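Local atomic coordinates of aminopeptidase N family protein (Idiomarina loihiensis L2TR, PDB entry 4FGM), a protein that binds a zinc ion and probably acts as an aminopeptidase of the M61 family, removing residues from the N terminus of peptides. Residues T352-L357 against V374-K379; S338-E341 against G345-Q348; W304-M309 against I417-D422. One frame throughout, in Å; residues are numbered along the deposited sequence.

Interaction 1 (T352-L357 against V374-K379). With MAE (maleic acid), chain B.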
ATOM      1  N   THR A 352     -13.212  11.476   3.542  1.00 45.02           N
ATOM      2  CA  THR A 352     -12.252  12.373   4.170  1.00 44.15           C
ATOM      3  C   THR A 352     -12.089  12.015   5.639  1.00 45.86           C
ATOM      4  O   THR A 352     -10.995  12.113   6.198  1.00 43.85           O
ATOM      5  CB  THR A 352     -12.689  13.849   4.056  1.00 45.70           C
ATOM      6  OG1 THR A 352     -14.057  13.984   4.468  1.00 45.45           O
ATOM      7  CG2 THR A 352     -12.529  14.331   2.629  1.00 41.34           C
ATOM      8  N   GLU A 353     -13.188  11.605   6.260  1.00 41.97           N
ATOM      9  CA  GLU A 353     -13.172  11.206   7.663  1.00 41.35           C
ATOM     10  C   GLU A 353     -12.294   9.959   7.813  1.00 45.92           C
ATOM     11  O   GLU A 353     -11.533   9.839   8.769  1.00 50.56           O
ATOM     12  CB  GLU A 353     -14.604  10.920   8.135  1.00 45.60           C
ATOM     13  CG  GLU A 353     -14.723  10.369   9.539  1.00 61.18           C
ATOM     14  CD  GLU A 353     -16.167  10.071   9.920  1.00 70.84           C
ATOM     15  OE1 GLU A 353     -17.050  10.160   9.030  1.00 65.57           O
ATOM     16  OE2 GLU A 353     -16.414   9.742  11.105  1.00 68.36           O
ATOM     17  N   SER A 354     -12.393   9.047   6.850  1.00 41.18           N
ATOM     18  CA  SER A 354     -11.611   7.815   6.866  1.00 46.45           C
ATOM     19  C   SER A 354     -10.110   8.112   6.763  1.00 44.00           C
ATOM     20  O   SER A 354      -9.294   7.475   7.440  1.00 35.41           O
ATOM     21  CB  SER A 354     -12.040   6.902   5.710  1.00 41.01           C
ATOM     22  OG  SER A 354     -11.303   5.693   5.701  1.00 41.87           O
ATOM     23  N   SER A 355      -9.755   9.074   5.913  1.00 40.28           N
ATOM     24  CA  SER A 355      -8.361   9.466   5.734  1.00 44.08           C
ATOM     25  C   SER A 355      -7.844  10.041   7.049  1.00 51.16           C
ATOM     26  O   SER A 355      -6.763   9.684   7.526  1.00 47.01           O
ATOM     27  CB  SER A 355      -8.252  10.524   4.633  1.00 45.44           C
ATOM     28  OG  SER A 355      -6.958  11.104   4.574  1.00 48.96           O
ATOM     29  N   PHE A 356      -8.644  10.931   7.626  1.00 45.42           N
ATOM     30  CA  PHE A 356      -8.310  11.600   8.872  1.00 42.74           C
ATOM     31  C   PHE A 356      -8.018  10.604   9.993  1.00 46.22           C
ATOM     32  O   PHE A 356      -7.070  10.782  10.749  1.00 44.31           O
ATOM     33  CB  PHE A 356      -9.464  12.544   9.273  1.00 40.99           C
ATOM     34  CG  PHE A 356      -9.139  13.452  10.430  1.00 39.95           C
ATOM     35  CD1 PHE A 356      -9.302  13.019  11.742  1.00 45.37           C
ATOM     36  CD2 PHE A 356      -8.629  14.726  10.205  1.00 46.23           C
ATOM     37  CE1 PHE A 356      -8.954  13.842  12.818  1.00 47.54           C
ATOM     38  CE2 PHE A 356      -8.279  15.555  11.268  1.00 50.21           C
ATOM     39  CZ  PHE A 356      -8.442  15.113  12.578  1.00 49.54           C
ATOM     40  N   LEU A 357      -8.837   9.562  10.095  1.00 45.38           N
ATOM     41  CA  LEU A 357      -8.672   8.550  11.129  1.00 45.68           C
ATOM     42  C   LEU A 357      -7.947   7.300  10.627  1.00 45.60           C
ATOM     43  O   LEU A 357      -8.195   6.194  11.115  1.00 44.04           O
ATOM     44  CB  LEU A 357     -10.038   8.141  11.695  1.00 45.30           C
ATOM     45  CG  LEU A 357     -10.726   8.925  12.822  1.00 47.90           C
ATOM     46  CD1 LEU A 357      -9.878  10.097  13.264  1.00 39.47           C
ATOM     47  CD2 LEU A 357     -12.099   9.385  12.347  1.00 48.15           C
ATOM     48  N   VAL A 374     -15.141   3.206   5.512  1.00 42.99           N
ATOM     49  CA  VAL A 374     -15.099   3.180   4.059  1.00 41.74           C
ATOM     50  C   VAL A 374     -13.625   3.268   3.671  1.00 45.64           C
ATOM     51  O   VAL A 374     -12.821   3.813   4.418  1.00 43.24           O
ATOM     52  CB  VAL A 374     -15.901   4.359   3.454  1.00 44.48           C
ATOM     53  CG1 VAL A 374     -15.201   5.684   3.736  1.00 45.35           C
ATOM     54  CG2 VAL A 374     -16.096   4.137   1.956  1.00 50.76           C
ATOM     55  N   SER A 375     -13.266   2.715   2.521  1.00 43.40           N
ATOM     56  CA  SER A 375     -11.878   2.733   2.077  1.00 45.80           C
ATOM     57  C   SER A 375     -11.564   3.989   1.275  1.00 48.24           C
ATOM     58  O   SER A 375     -12.172   4.232   0.227  1.00 46.07           O
ATOM     59  CB  SER A 375     -11.589   1.495   1.221  1.00 43.65           C
ATOM     60  OG  SER A 375     -10.248   1.477   0.758  1.00 44.19           O
ATOM     61  N   TYR A 376     -10.624   4.794   1.761  1.00 45.60           N
ATOM     62  CA  TYR A 376     -10.251   6.001   1.033  1.00 44.33           C
ATOM     63  C   TYR A 376      -9.449   5.590  -0.194  1.00 44.93           C
ATOM     64  O   TYR A 376      -9.214   6.394  -1.099  1.00 44.22           O
ATOM     65  CB  TYR A 376      -9.463   6.972   1.924  1.00 47.17           C
ATOM     66  CG  TYR A 376      -8.283   6.385   2.673  1.00 47.77           C
ATOM     67  CD1 TYR A 376      -7.059   6.169   2.034  1.00 44.94           C
ATOM     68  CD2 TYR A 376      -8.382   6.082   4.037  1.00 44.90           C
ATOM     69  CE1 TYR A 376      -5.960   5.673   2.735  1.00 42.57           C
ATOM     70  CE2 TYR A 376      -7.291   5.584   4.749  1.00 45.20           C
ATOM     71  CZ  TYR A 376      -6.083   5.384   4.091  1.00 46.97           C
ATOM     72  OH  TYR A 376      -5.003   4.899   4.790  1.00 43.92           O
ATOM     73  N   TYR A 377      -9.052   4.319  -0.228  1.00 45.72           N
ATOM     74  CA  TYR A 377      -8.323   3.769  -1.365  1.00 47.17           C
ATOM     75  C   TYR A 377      -9.339   3.487  -2.463  1.00 49.25           C
ATOM     76  O   TYR A 377      -9.271   4.050  -3.555  1.00 50.54           O
ATOM     77  CB  TYR A 377      -7.657   2.439  -1.002  1.00 49.43           C
ATOM     78  CG  TYR A 377      -6.339   2.544  -0.291  1.00 52.38           C
ATOM     79  CD1 TYR A 377      -5.154   2.739  -1.002  1.00 55.83           C
ATOM     80  CD2 TYR A 377      -6.265   2.418   1.094  1.00 54.70           C
ATOM     81  CE1 TYR A 377      -3.926   2.799  -0.349  1.00 53.63           C
ATOM     82  CE2 TYR A 377      -5.044   2.477   1.754  1.00 58.61           C
ATOM     83  CZ  TYR A 377      -3.883   2.663   1.025  1.00 57.20           C
ATOM     84  OH  TYR A 377      -2.677   2.684   1.670  1.00 64.97           O
ATOM     85  N   ALA A 378     -10.283   2.601  -2.148  1.00 47.40           N
ATOM     86  CA  ALA A 378     -11.316   2.179  -3.092  1.00 42.34           C
ATOM     87  C   ALA A 378     -12.287   3.283  -3.489  1.00 47.22           C
ATOM     88  O   ALA A 378     -12.511   3.511  -4.679  1.00 48.73           O
ATOM     89  CB  ALA A 378     -12.081   0.985  -2.527  1.00 41.01           C
ATOM     90  N   LYS A 379     -12.868   3.973  -2.510  1.00 45.62           N
ATOM     91  CA  LYS A 379     -13.794   5.038  -2.854  1.00 44.52           C
ATOM     92  C   LYS A 379     -13.050   6.203  -3.511  1.00 47.93           C
ATOM     93  O   LYS A 379     -13.593   6.886  -4.382  1.00 48.95           O
ATOM     94  CB  LYS A 379     -14.570   5.525  -1.631  1.00 39.05           C
ATOM     95  CG  LYS A 379     -15.724   6.429  -2.031  1.00 46.96           C
ATOM     96  CD  LYS A 379     -16.628   6.801  -0.875  1.00 46.70           C
ATOM     97  CE  LYS A 379     -17.789   7.657  -1.379  1.00 51.38           C
ATOM     98  NZ  LYS A 379     -18.749   8.015  -0.294  1.00 51.74           N
TER
HETATM   99  C1  MAE B 601       0.416   2.450   0.003  1.00101.44           C
HETATM  100  O1  MAE B 601      -0.396   3.290   0.525  1.00105.83           O
HETATM  101  O2  MAE B 601       1.184   2.855  -0.900  1.00 98.85           O
HETATM  102  C2  MAE B 601       0.422   1.071   0.540  1.00101.18           C
HETATM  103  C3  MAE B 601       0.863   0.575   1.694  1.00101.86           C
HETATM  104  C4  MAE B 601       1.485   1.322   2.783  1.00104.55           C
HETATM  105  O3  MAE B 601       1.737   2.542   2.786  1.00112.39           O
HETATM  106  O4  MAE B 601       1.731   0.637   3.797  1.00 99.53           O

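Interaction 2 (S338-E341 against G345-Q348)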
ATOM      1  N   SER A 338     -17.579  -3.110  -6.668  1.00 54.13           N
ATOM      2  CA  SER A 338     -18.260  -4.075  -5.812  1.00 59.16           C
ATOM      3  C   SER A 338     -17.845  -3.981  -4.344  1.00 60.30           C
ATOM      4  O   SER A 338     -18.676  -4.106  -3.448  1.00 57.96           O
ATOM      5  CB  SER A 338     -18.004  -5.495  -6.317  1.00 58.66           C
ATOM      6  OG  SER A 338     -18.413  -5.632  -7.663  1.00 62.61           O
ATOM      7  N   ARG A 339     -16.562  -3.760  -4.096  1.00 55.64           N
ATOM      8  CA  ARG A 339     -16.082  -3.669  -2.725  1.00 59.39           C
ATOM      9  C   ARG A 339     -16.630  -2.452  -1.990  1.00 56.72           C
ATOM     10  O   ARG A 339     -17.023  -2.548  -0.830  1.00 59.38           O
ATOM     11  CB  ARG A 339     -14.551  -3.654  -2.692  1.00 66.04           C
ATOM     12  CG  ARG A 339     -13.906  -4.914  -3.262  1.00 75.16           C
ATOM     13  CD  ARG A 339     -12.441  -4.991  -2.870  1.00 79.03           C
ATOM     14  NE  ARG A 339     -11.712  -3.784  -3.249  1.00 89.06           N
ATOM     15  CZ  ARG A 339     -11.024  -3.641  -4.379  1.00 88.67           C
ATOM     16  NH1 ARG A 339     -10.962  -4.639  -5.252  1.00 89.96           N
ATOM     17  NH2 ARG A 339     -10.397  -2.499  -4.635  1.00 80.36           N
ATOM     18  N   VAL A 340     -16.659  -1.306  -2.657  1.00 50.58           N
ATOM     19  CA  VAL A 340     -17.164  -0.099  -2.021  1.00 48.04           C
ATOM     20  C   VAL A 340     -18.646  -0.235  -1.691  1.00 49.23           C
ATOM     21  O   VAL A 340     -19.078   0.130  -0.597  1.00 48.03           O
ATOM     22  CB  VAL A 340     -16.974   1.142  -2.928  1.00 52.96           C
ATOM     23  CG1 VAL A 340     -17.622   2.360  -2.292  1.00 49.04           C
ATOM     24  CG2 VAL A 340     -15.491   1.394  -3.152  1.00 50.69           C
ATOM     25  N   GLU A 341     -19.410  -0.778  -2.638  1.00 47.94           N
ATOM     26  CA  GLU A 341     -20.853  -0.940  -2.478  1.00 48.18           C
ATOM     27  C   GLU A 341     -21.315  -2.098  -1.596  1.00 54.83           C
ATOM     28  O   GLU A 341     -22.482  -2.151  -1.208  1.00 51.82           O
ATOM     29  CB  GLU A 341     -21.509  -1.081  -3.854  1.00 51.34           C
ATOM     30  CG  GLU A 341     -21.338   0.127  -4.767  1.00 60.30           C
ATOM     31  CD  GLU A 341     -21.768   1.428  -4.109  1.00 66.61           C
ATOM     32  OE1 GLU A 341     -22.801   1.431  -3.407  1.00 66.35           O
ATOM     33  OE2 GLU A 341     -21.075   2.451  -4.304  1.00 71.03           O
ATOM     34  N   GLY A 345     -20.620   0.370   5.773  1.00 43.04           N
ATOM     35  CA  GLY A 345     -19.628   1.341   6.217  1.00 35.24           C
ATOM     36  C   GLY A 345     -19.624   2.653   5.437  1.00 46.49           C
ATOM     37  O   GLY A 345     -19.344   3.720   5.989  1.00 48.81           O
ATOM     38  N   GLN A 346     -19.936   2.577   4.148  1.00 51.80           N
ATOM     39  CA  GLN A 346     -19.964   3.758   3.294  1.00 50.56           C
ATOM     40  C   GLN A 346     -20.985   4.783   3.776  1.00 50.44           C
ATOM     41  O   GLN A 346     -20.882   5.964   3.451  1.00 45.83           O
ATOM     42  CB  GLN A 346     -20.294   3.356   1.858  1.00 50.68           C
ATOM     43  CG  GLN A 346     -20.197   4.495   0.858  1.00 51.83           C
ATOM     44  CD  GLN A 346     -20.430   4.032  -0.565  1.00 57.34           C
ATOM     45  OE1 GLN A 346     -20.206   4.777  -1.513  1.00 64.81           O
ATOM     46  NE2 GLN A 346     -20.890   2.797  -0.720  1.00 55.27           N
ATOM     47  N   TYR A 347     -21.970   4.334   4.548  1.00 47.12           N
ATOM     48  CA  TYR A 347     -22.998   5.235   5.052  1.00 51.51           C
ATOM     49  C   TYR A 347     -22.707   5.640   6.492  1.00 54.94           C
ATOM     50  O   TYR A 347     -23.473   6.385   7.107  1.00 60.38           O
ATOM     51  CB  TYR A 347     -24.378   4.572   4.959  1.00 49.15           C
ATOM     52  CG  TYR A 347     -24.730   4.098   3.565  1.00 59.82           C
ATOM     53  CD1 TYR A 347     -24.588   2.757   3.203  1.00 69.02           C
ATOM     54  CD2 TYR A 347     -25.167   5.000   2.590  1.00 64.61           C
ATOM     55  CE1 TYR A 347     -24.869   2.325   1.905  1.00 73.41           C
ATOM     56  CE2 TYR A 347     -25.449   4.575   1.289  1.00 69.19           C
ATOM     57  CZ  TYR A 347     -25.296   3.237   0.956  1.00 74.73           C
ATOM     58  OH  TYR A 347     -25.562   2.812  -0.326  1.00 82.43           O
ATOM     59  N   GLN A 348     -21.586   5.157   7.018  1.00 53.13           N
ATOM     60  CA  GLN A 348     -21.180   5.453   8.392  1.00 52.57           C
ATOM     61  C   GLN A 348     -19.983   6.396   8.469  1.00 50.99           C
ATOM     62  O   GLN A 348     -19.771   7.067   9.484  1.00 52.17           O
ATOM     63  CB  GLN A 348     -20.832   4.147   9.117  1.00 55.32           C
ATOM     64  CG  GLN A 348     -22.037   3.354   9.580  1.00 57.50           C
ATOM     65  CD  GLN A 348     -22.589   3.871  10.894  1.00 63.16           C
ATOM     66  OE1 GLN A 348     -22.294   4.998  11.303  1.00 68.22           O
ATOM     67  NE2 GLN A 348     -23.392   3.054  11.562  1.00 68.01           N
TER
HETATM   68  O   HOH W   1     -19.711   4.849  -4.050  1.00 63.84           O

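Interaction 3 (W304-M309 against I417-D422). With ZN (zinc ion), chain C; MAE (maleic acid), chain B.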
ATOM      1  N   TRP A 304      -7.664  10.592   0.344  1.00 41.45           N
ATOM      2  CA  TRP A 304      -8.633  10.210  -0.686  1.00 35.12           C
ATOM      3  C   TRP A 304      -8.017  10.558  -2.033  1.00 38.29           C
ATOM      4  O   TRP A 304      -8.323   9.951  -3.062  1.00 43.20           O
ATOM      5  CB  TRP A 304      -9.950  10.984  -0.531  1.00 39.53           C
ATOM      6  CG  TRP A 304      -9.831  12.476  -0.756  1.00 42.19           C
ATOM      7  CD1 TRP A 304      -9.635  13.442   0.200  1.00 42.32           C
ATOM      8  CD2 TRP A 304      -9.899  13.168  -2.010  1.00 47.55           C
ATOM      9  NE1 TRP A 304      -9.581  14.685  -0.383  1.00 41.57           N
ATOM     10  CE2 TRP A 304      -9.738  14.548  -1.736  1.00 46.76           C
ATOM     11  CE3 TRP A 304     -10.082  12.758  -3.338  1.00 48.76           C
ATOM     12  CZ2 TRP A 304      -9.756  15.518  -2.741  1.00 46.63           C
ATOM     13  CZ3 TRP A 304     -10.103  13.726  -4.341  1.00 51.33           C
ATOM     14  CH2 TRP A 304      -9.939  15.091  -4.035  1.00 50.03           C
ATOM     15  N   PHE A 305      -7.142  11.554  -2.015  1.00 44.10           N
ATOM     16  CA  PHE A 305      -6.481  11.995  -3.226  1.00 45.03           C
ATOM     17  C   PHE A 305      -5.138  11.287  -3.397  1.00 44.08           C
ATOM     18  O   PHE A 305      -4.863  10.682  -4.441  1.00 45.10           O
ATOM     19  CB  PHE A 305      -6.302  13.523  -3.185  1.00 41.93           C
ATOM     20  CG  PHE A 305      -5.492  14.075  -4.328  1.00 41.68           C
ATOM     21  CD1 PHE A 305      -4.094  14.152  -4.245  1.00 37.52           C
ATOM     22  CD2 PHE A 305      -6.120  14.492  -5.499  1.00 38.28           C
ATOM     23  CE1 PHE A 305      -3.336  14.635  -5.317  1.00 38.62           C
ATOM     24  CE2 PHE A 305      -5.377  14.977  -6.578  1.00 40.35           C
ATOM     25  CZ  PHE A 305      -3.978  15.050  -6.489  1.00 37.43           C
ATOM     26  N   TYR A 306      -4.310  11.341  -2.363  1.00 43.81           N
ATOM     27  CA  TYR A 306      -2.996  10.722  -2.433  1.00 49.61           C
ATOM     28  C   TYR A 306      -3.018   9.205  -2.559  1.00 48.90           C
ATOM     29  O   TYR A 306      -2.111   8.612  -3.143  1.00 45.04           O
ATOM     30  CB  TYR A 306      -2.152  11.199  -1.250  1.00 45.72           C
ATOM     31  CG  TYR A 306      -1.736  12.628  -1.471  1.00 42.67           C
ATOM     32  CD1 TYR A 306      -0.845  12.953  -2.500  1.00 42.31           C
ATOM     33  CD2 TYR A 306      -2.317  13.668  -0.751  1.00 39.82           C
ATOM     34  CE1 TYR A 306      -0.554  14.278  -2.813  1.00 46.76           C
ATOM     35  CE2 TYR A 306      -2.034  15.001  -1.058  1.00 41.38           C
ATOM     36  CZ  TYR A 306      -1.153  15.295  -2.095  1.00 43.34           C
ATOM     37  OH  TYR A 306      -0.900  16.599  -2.445  1.00 42.85           O
ATOM     38  N   GLU A 307      -4.053   8.571  -2.026  1.00 44.34           N
ATOM     39  CA  GLU A 307      -4.162   7.127  -2.158  1.00 41.92           C
ATOM     40  C   GLU A 307      -5.211   6.810  -3.222  1.00 45.04           C
ATOM     41  O   GLU A 307      -5.020   5.903  -4.035  1.00 43.61           O
ATOM     42  CB  GLU A 307      -4.537   6.475  -0.825  1.00 42.02           C
ATOM     43  CG  GLU A 307      -3.393   6.415   0.186  1.00 47.87           C
ATOM     44  CD  GLU A 307      -2.144   5.747  -0.371  1.00 46.41           C
ATOM     45  OE1 GLU A 307      -2.222   5.157  -1.461  1.00 47.02           O
ATOM     46  OE2 GLU A 307      -1.087   5.809   0.285  1.00 51.21           O
ATOM     47  N   GLY A 308      -6.302   7.580  -3.224  1.00 42.60           N
ATOM     48  CA  GLY A 308      -7.381   7.376  -4.181  1.00 39.88           C
ATOM     49  C   GLY A 308      -6.989   7.476  -5.646  1.00 43.63           C
ATOM     50  O   GLY A 308      -7.227   6.533  -6.410  1.00 44.87           O
HETATM   51  N   MSE A 309      -6.400   8.608  -6.044  1.00 41.86           N
HETATM   52  CA  MSE A 309      -5.983   8.806  -7.433  1.00 43.64           C
HETATM   53  C   MSE A 309      -5.026   7.693  -7.850  1.00 49.59           C
HETATM   54  O   MSE A 309      -5.144   7.124  -8.945  1.00 48.90           O
HETATM   55  CB  MSE A 309      -5.273  10.160  -7.609  1.00 52.16           C
HETATM   56  CG  MSE A 309      -6.063  11.393  -7.164  1.00 56.15           C
HETATM   57 SE   MSE A 309      -7.786  11.666  -8.058  1.00 66.61          SE
HETATM   58  CE  MSE A 309      -8.951  11.263  -6.575  1.00 53.49           C
ATOM     59  N   ILE A 417       5.292  23.109  -2.752  1.00 55.25           N
ATOM     60  CA  ILE A 417       4.326  24.002  -2.129  1.00 55.61           C
ATOM     61  C   ILE A 417       3.395  23.264  -1.175  1.00 53.30           C
ATOM     62  O   ILE A 417       3.109  23.741  -0.080  1.00 50.83           O
ATOM     63  CB  ILE A 417       3.472  24.722  -3.208  1.00 66.64           C
ATOM     64  CG1 ILE A 417       4.354  25.682  -4.003  1.00 68.68           C
ATOM     65  CG2 ILE A 417       2.302  25.454  -2.564  1.00 66.50           C
ATOM     66  CD1 ILE A 417       5.228  26.568  -3.132  1.00 72.94           C
ATOM     67  N   GLY A 418       2.919  22.101  -1.606  1.00 47.85           N
ATOM     68  CA  GLY A 418       2.015  21.322  -0.782  1.00 52.68           C
ATOM     69  C   GLY A 418       0.561  21.659  -1.045  1.00 51.93           C
ATOM     70  O   GLY A 418       0.239  22.761  -1.496  1.00 55.10           O
ATOM     71  N   THR A 419      -0.323  20.709  -0.763  1.00 42.00           N
ATOM     72  CA  THR A 419      -1.750  20.908  -0.970  1.00 42.80           C
ATOM     73  C   THR A 419      -2.499  20.978   0.352  1.00 45.20           C
ATOM     74  O   THR A 419      -2.226  20.200   1.267  1.00 47.75           O
ATOM     75  CB  THR A 419      -2.366  19.758  -1.801  1.00 45.51           C
ATOM     76  OG1 THR A 419      -2.147  18.508  -1.131  1.00 51.14           O
ATOM     77  CG2 THR A 419      -1.754  19.712  -3.185  1.00 45.11           C
ATOM     78  N   ALA A 420      -3.431  21.923   0.451  1.00 44.80           N
ATOM     79  CA  ALA A 420      -4.258  22.071   1.649  1.00 50.14           C
ATOM     80  C   ALA A 420      -5.486  21.207   1.383  1.00 49.37           C
ATOM     81  O   ALA A 420      -5.697  20.765   0.247  1.00 45.96           O
ATOM     82  CB  ALA A 420      -4.663  23.525   1.849  1.00 46.22           C
ATOM     83  N   ASP A 421      -6.299  20.967   2.406  1.00 56.54           N
ATOM     84  CA  ASP A 421      -7.474  20.117   2.237  1.00 54.29           C
ATOM     85  C   ASP A 421      -8.402  20.492   1.092  1.00 52.25           C
ATOM     86  O   ASP A 421      -8.961  19.614   0.441  1.00 57.16           O
ATOM     87  CB  ASP A 421      -8.284  20.052   3.531  1.00 50.92           C
ATOM     88  CG  ASP A 421      -7.497  19.463   4.682  1.00 54.69           C
ATOM     89  OD1 ASP A 421      -6.431  18.863   4.427  1.00 54.83           O
ATOM     90  OD2 ASP A 421      -7.950  19.592   5.840  1.00 53.76           O
ATOM     91  N   ASP A 422      -8.551  21.785   0.826  1.00 52.33           N
ATOM     92  CA  ASP A 422      -9.452  22.234  -0.235  1.00 56.74           C
ATOM     93  C   ASP A 422      -8.778  22.649  -1.542  1.00 54.89           C
ATOM     94  O   ASP A 422      -9.450  23.055  -2.489  1.00 54.23           O
ATOM     95  CB  ASP A 422     -10.321  23.386   0.286  1.00 63.53           C
ATOM     96  CG  ASP A 422      -9.523  24.653   0.540  1.00 78.39           C
ATOM     97  OD1 ASP A 422      -8.375  24.556   1.029  1.00 82.13           O
ATOM     98  OD2 ASP A 422     -10.051  25.751   0.260  1.00 84.93           O
TER
HETATM   99 ZN    ZN C 602      -0.409   4.031  -1.993  1.00 53.85          ZN
HETATM  100  C1  MAE B 601       0.416   2.450   0.003  1.00101.44           C
HETATM  101  O1  MAE B 601      -0.396   3.290   0.525  1.00105.83           O
HETATM  102  O2  MAE B 601       1.184   2.855  -0.900  1.00 98.85           O
HETATM  103  C2  MAE B 601       0.422   1.071   0.540  1.00101.18           C
HETATM  104  C3  MAE B 601       0.863   0.575   1.694  1.00101.86           C
HETATM  105  C4  MAE B 601       1.485   1.322   2.783  1.00104.55           C
HETATM  106  O3  MAE B 601       1.737   2.542   2.786  1.00112.39           O
HETATM  107  O4  MAE B 601       1.731   0.637   3.797  1.00 99.53           O
HETATM  108  O   HOH W   2      -9.532  16.914   1.251  1.00 41.81           O

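Interaction 1 (T352-L357 against V374-K379)
Ser354 hooks the catalytic-domain helix 351-356 of this M61 metallopeptidase onto the turn that opens helix 378-394. Ser354 OG donates to Val374 O at 2.7 Å, with a C=O...OG angle of 163°, so the donor sits almost in line with the carbonyl. OG lies anti to the backbone N (chi1 -180°), which points the hydroxyl at the Val374 carbonyl, while Ser354 CB rests against Val374 CG1. The same OG borders the ring of Tyr376 at its edge, near the ring plane, 3.4 Å from CD2. Ser355 comes to that ring obliquely, through its CA rather than its hydroxyl, which is turned to Thr300 O and Leu303 N. One tyrosine ring therefore lies along two successive residues of the helix, and Phe362 meets it from outside the two segments. The turn beyond is shaped by Ser375, whose OG caps the start of helix 378-394: it accepts a nearly straight bond from Ala378 N (3.1 Å, 177°) and a weak one from Tyr377 N. The cap would steady the backbone from which Tyr377 extends into the pocket. There the maleic acid meets its ring at the edge, and Tyr377 OH donates to MAE O1 at 2.6 Å.

Interaction 2 (S338-E341 against G345-Q348)
The end of helix 326-342 and the short 3-10 segment beyond it run in nearly the same direction, with Val340 CA and Gln346 CA 7.1 Å apart. Gln346 spans the gap: CG is anti to its backbone N (chi1 -174°) and the chain stays extended beyond, which carries the amide up to the helix. There Gln346 OE1 lies 3.6 Å from Val340 CG1. Gln346 NE2 comes within 3.2 Å of Val340 O, but the angle is too poor for a hydrogen bond. Glu341 starts away from the 3-10 segment and bends back at chi2 (-53°), bringing its carboxylate aslant across the amide, the two planes 56° apart. No direct bond joins these groups; a water does, donating to Glu341 OE2 at 2.8 Å and to Gln346 OE1 at 2.6 Å. The other carboxylate oxygen, Glu341 OE1, is hydrogen-bonded to Ser449 OG, a hydroxyl also bonded to Tyr347 OH. Val340 meanwhile packs on Leu382 of helix 378-394. The chemistry implies a join made by relay: two acceptors, a carboxylate oxygen and an amide oxygen, cannot bond to each other, and a water supplying both protons reconciles them where the chain leaves the helix.

Interaction 3 (W304-M309 against I417-D422)
Two groups grip Thr419 OG1: Tyr306 OH donates to it at 2.6 Å, and it is also hydrogen-bonded to Gln302 OE1. The tyrosine belongs to the stretch of a gluzincin-type zinc site in which Glu307 follows at the next position, completing the metal set begun by the two histidines of the HExxH helix, His273 and His277. The two side chains come from opposite directions, and Thr419 OG1 lies at the edge of the Tyr306 ring, near its plane. The threonine's chi1 of 59° sets OG1 between the backbone N and the carbonyl carbon, leaving the methyl CG2 of Thr419 to stand 3.3 Å from Tyr306 OH. Behind this bond one face of the ring is covered by its neighbour, Phe305 CD1 lying 3.6 Å above its centre, while Asn280 and Pro286 also touch the tyrosine. A phenylalanine in place of Tyr306 would probably keep much of this packing but leave Thr419 OG1 without its donor, so that the loop 417-422 would lose its direct polar tie to the metal-bearing segment. A second, water-mediated tie runs beside the first: Trp304 NE1 donates to a water lying in the plane of its indole, and the water donates on to Asp421 O at 2.9 Å. Phe305 CB covers one face of that indole, so consecutive aromatic residues brace one another along the segment. Farther along, Glu307 turns from the loop to the active site, its chain bent at chi2 (-54°). Glu307 OE1 binds the zinc ion at 2.2 Å, and MAE O2 coordinates the same ion at 2.3 Å.

From the N terminus, the chain first passes the segment 304-309, with its zinc ligand, and then runs through helices 308-320 and 326-342. At the end of the latter, interaction 2 closes a very short loop; interaction 1 closes the next, returning from helix 351-356 to the start of helix 378-394. These two lie in series, and both nest inside the long, largely helical loop that interaction 3 closes at 417-422. Val340 CG2 packs on Ala378 CB at 3.5 Å, joining interactions 1 and 2, whereas Tyr376 CE1 meets Glu307 CG at 3.7 Å, joining 1 and 3. Interactions 2 and 3 do not touch, so interaction 1 bridges them beside the maleic acid.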